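Local atomic coordinates of putative acetyltransferase Sthe_0691 (Sphaerobacter thermophilus, PDB entry 3SHP), a protein that probably transfers an acetyl group from acetyl-coenzyme A to an acceptor that is not known, as a putative GNAT-family acetyltransferase. Residues 126-131 / 160-165. Sequence-based numbering, arbitrary orientation.
Sequences IAADEQ and DLLIYQ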
loop_
_atom_site.group_PDB
_atom_site.type_symbol
_atom_site.label_atom_id
_atom_site.label_comp_id
_atom_site.label_asym_id
_atom_site.label_seq_id
_atom_site.Cartn_x
_atom_site.Cartn_y
_atom_site.Cartn_z
ATOM N N ILE A 126 20.465 -11.380 17.140
ATOM C CA ILE A 126 19.716 -12.409 17.857
ATOM C C ILE A 126 18.613 -11.784 18.707
ATOM O O ILE A 126 18.881 -10.905 19.520
ATOM C CB ILE A 126 20.613 -13.269 18.797
ATOM C CG1 ILE A 126 21.869 -13.782 18.065
ATOM C CG2 ILE A 126 19.806 -14.460 19.366
ATOM C CD1 ILE A 126 22.896 -14.429 18.999
ATOM N N ALA A 127 17.376 -12.238 18.530
ATOM C CA ALA A 127 16.270 -11.639 19.263
ATOM C C ALA A 127 16.352 -12.087 20.713
ATOM O O ALA A 127 16.772 -13.203 20.985
ATOM C CB ALA A 127 14.922 -12.035 18.648
ATOM N N ALA A 128 15.917 -11.234 21.634
ATOM C CA ALA A 128 16.081 -11.518 23.043
ATOM C C ALA A 128 15.317 -12.752 23.501
ATOM O O ALA A 128 15.648 -13.278 24.530
ATOM C CB ALA A 128 15.736 -10.286 23.920
ATOM N N ASP A 129 14.317 -13.225 22.750
ATOM C CA ASP A 129 13.570 -14.424 23.176
ATOM C C ASP A 129 14.111 -15.694 22.508
ATOM O O ASP A 129 13.510 -16.772 22.626
ATOM C CB ASP A 129 12.058 -14.278 22.879
ATOM C CG ASP A 129 11.792 -13.939 21.433
ATOM O OD1 ASP A 129 12.778 -13.789 20.691
ATOM O OD2 ASP A 129 10.616 -13.804 21.026
ATOM N N GLU A 130 15.205 -15.558 21.762
ATOM C CA GLU A 130 15.785 -16.726 21.101
ATOM C C GLU A 130 16.788 -17.461 21.995
ATOM O O GLU A 130 17.998 -17.434 21.764
ATOM C CB GLU A 130 16.324 -16.359 19.709
ATOM C CG GLU A 130 15.172 -16.086 18.750
ATOM C CD GLU A 130 15.520 -15.268 17.492
ATOM O OE1 GLU A 130 14.568 -15.026 16.703
ATOM O OE2 GLU A 130 16.702 -14.876 17.274
ATOM N N GLN A 131 16.241 -18.140 23.000
ATOM C CA GLN A 131 17.004 -18.748 24.111
ATOM C C GLN A 131 18.212 -19.576 23.710
ATOM O O GLN A 131 19.331 -19.345 24.161
ATOM C CB GLN A 131 16.087 -19.646 24.947
ATOM C CG GLN A 131 15.878 -19.182 26.349
ATOM C CD GLN A 131 15.409 -20.322 27.277
ATOM O OE1 GLN A 131 14.594 -21.183 26.885
ATOM N NE2 GLN A 131 15.929 -20.328 28.514
ATOM N N ASP A 160 13.230 -7.343 22.279
ATOM C CA ASP A 160 14.417 -6.624 21.864
ATOM C C ASP A 160 15.148 -7.406 20.804
ATOM O O ASP A 160 15.174 -8.637 20.827
ATOM C CB ASP A 160 15.382 -6.403 23.037
ATOM C CG ASP A 160 14.758 -5.656 24.195
ATOM O OD1 ASP A 160 13.652 -5.090 24.070
ATOM O OD2 ASP A 160 15.389 -5.649 25.262
ATOM N N LEU A 161 15.770 -6.695 19.884
ATOM C CA LEU A 161 16.816 -7.302 19.078
ATOM C C LEU A 161 18.147 -7.046 19.777
ATOM O O LEU A 161 18.451 -5.899 20.142
ATOM C CB LEU A 161 16.862 -6.692 17.682
ATOM C CG LEU A 161 17.887 -7.375 16.759
ATOM C CD1 LEU A 161 17.538 -8.874 16.615
ATOM C CD2 LEU A 161 18.024 -6.661 15.376
ATOM N N LEU A 162 18.936 -8.099 19.946
ATOM C CA LEU A 162 20.240 -7.984 20.561
ATOM C C LEU A 162 21.279 -8.172 19.497
ATOM O O LEU A 162 21.062 -8.941 18.569
ATOM C CB LEU A 162 20.417 -9.048 21.650
ATOM C CG LEU A 162 19.373 -9.049 22.778
ATOM C CD1 LEU A 162 19.673 -10.129 23.843
ATOM C CD2 LEU A 162 19.337 -7.679 23.396
ATOM N N ILE A 163 22.403 -7.467 19.620
ATOM C CA ILE A 163 23.539 -7.657 18.723
ATOM C C ILE A 163 24.696 -8.220 19.528
ATOM O O ILE A 163 25.195 -7.570 20.464
ATOM C CB ILE A 163 24.012 -6.342 18.086
ATOM C CG1 ILE A 163 22.839 -5.561 17.486
ATOM C CG2 ILE A 163 25.134 -6.620 17.074
ATOM C CD1 ILE A 163 22.212 -6.222 16.245
ATOM N N TYR A 164 25.109 -9.431 19.166
ATOM C CA TYR A 164 26.208 -10.112 19.830
ATOM C C TYR A 164 27.447 -9.929 18.979
ATOM O O TYR A 164 27.365 -9.971 17.749
ATOM C CB TYR A 164 25.894 -11.615 19.997
ATOM C CG TYR A 164 25.187 -11.923 21.295
ATOM C CD1 TYR A 164 23.886 -11.473 21.522
ATOM C CD2 TYR A 164 25.816 -12.657 22.296
ATOM C CE1 TYR A 164 23.240 -11.727 22.714
ATOM C CE2 TYR A 164 25.166 -12.936 23.508
ATOM C CZ TYR A 164 23.877 -12.474 23.692
ATOM O OH TYR A 164 23.198 -12.732 24.864
ATOM N N GLN A 165 28.586 -9.741 19.644
ATOM C CA GLN A 165 29.861 -9.490 18.968
ATOM C C GLN A 165 31.023 -10.193 19.629
ATOM O O GLN A 165 31.021 -10.431 20.842
ATOM C CB GLN A 165 30.146 -7.983 18.912
ATOM C CG GLN A 165 29.204 -7.231 17.959
ATOM C CD GLN A 165 29.679 -5.803 17.673
ATOM O OE1 GLN A 165 29.617 -4.920 18.546
ATOM N NE2 GLN A 165 30.145 -5.570 16.454
#
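A128 already lies beyond the end of strand 121-127, yet its N still bonds to D160 O at 2.8 Å, so the pairing with strand 157-167 runs one residue past the strand's end. Within the strand, I126 and L162 form an antiparallel hydrogen-bonded pair whose two bonds differ in quality. I126 N points almost straight at L162 O (2.9 Å, 174° at the hydrogen), whereas L162 N reaches I126 O at 2.8 Å from above the carbonyl plane, with the angle at its hydrogen only 150°. A127 and L161 are the non-hydrogen-bonded pair that follows. A127 N faces away from the partner strand and goes instead to E130 OE2, 3.0 Å off and well above the carboxylate plane; with E130 N bonded back to A127 O, this closes a type I turn just before helix 131-139. The other carboxylate oxygen of E130 makes salt bridges to R154 and to K47 of a neighbouring subunit.

I126 and L162 put their side chains on the same face of the sheet. With CG anti to its carbonyl carbon (chi1 -57°), L162 lays CD1 alongside A128, 3.9 Å from A128 CB, and L162 also packs against F45 of another subunit. Cutting L162 back to alanine is likely to strip A128 CB of this apolar cover and open a gap beside F45 of that other subunit. Farther along that face I126 CD1 meets the Y164 ring obliquely at CD1, 4.0 Å away, the two side chains crossing nearly at right angles under helix 131-139, where E138 takes the tyrosine hydroxyl. On the opposite face L161 CD1 packs against the I126 carbonyl carbon. Strand 121-127, helix 131-139, then strands 143-151 and 157-167, the last lying antiparallel between the other two strands, are consistent with the C-terminal half of a GNAT acetyltransferase fold.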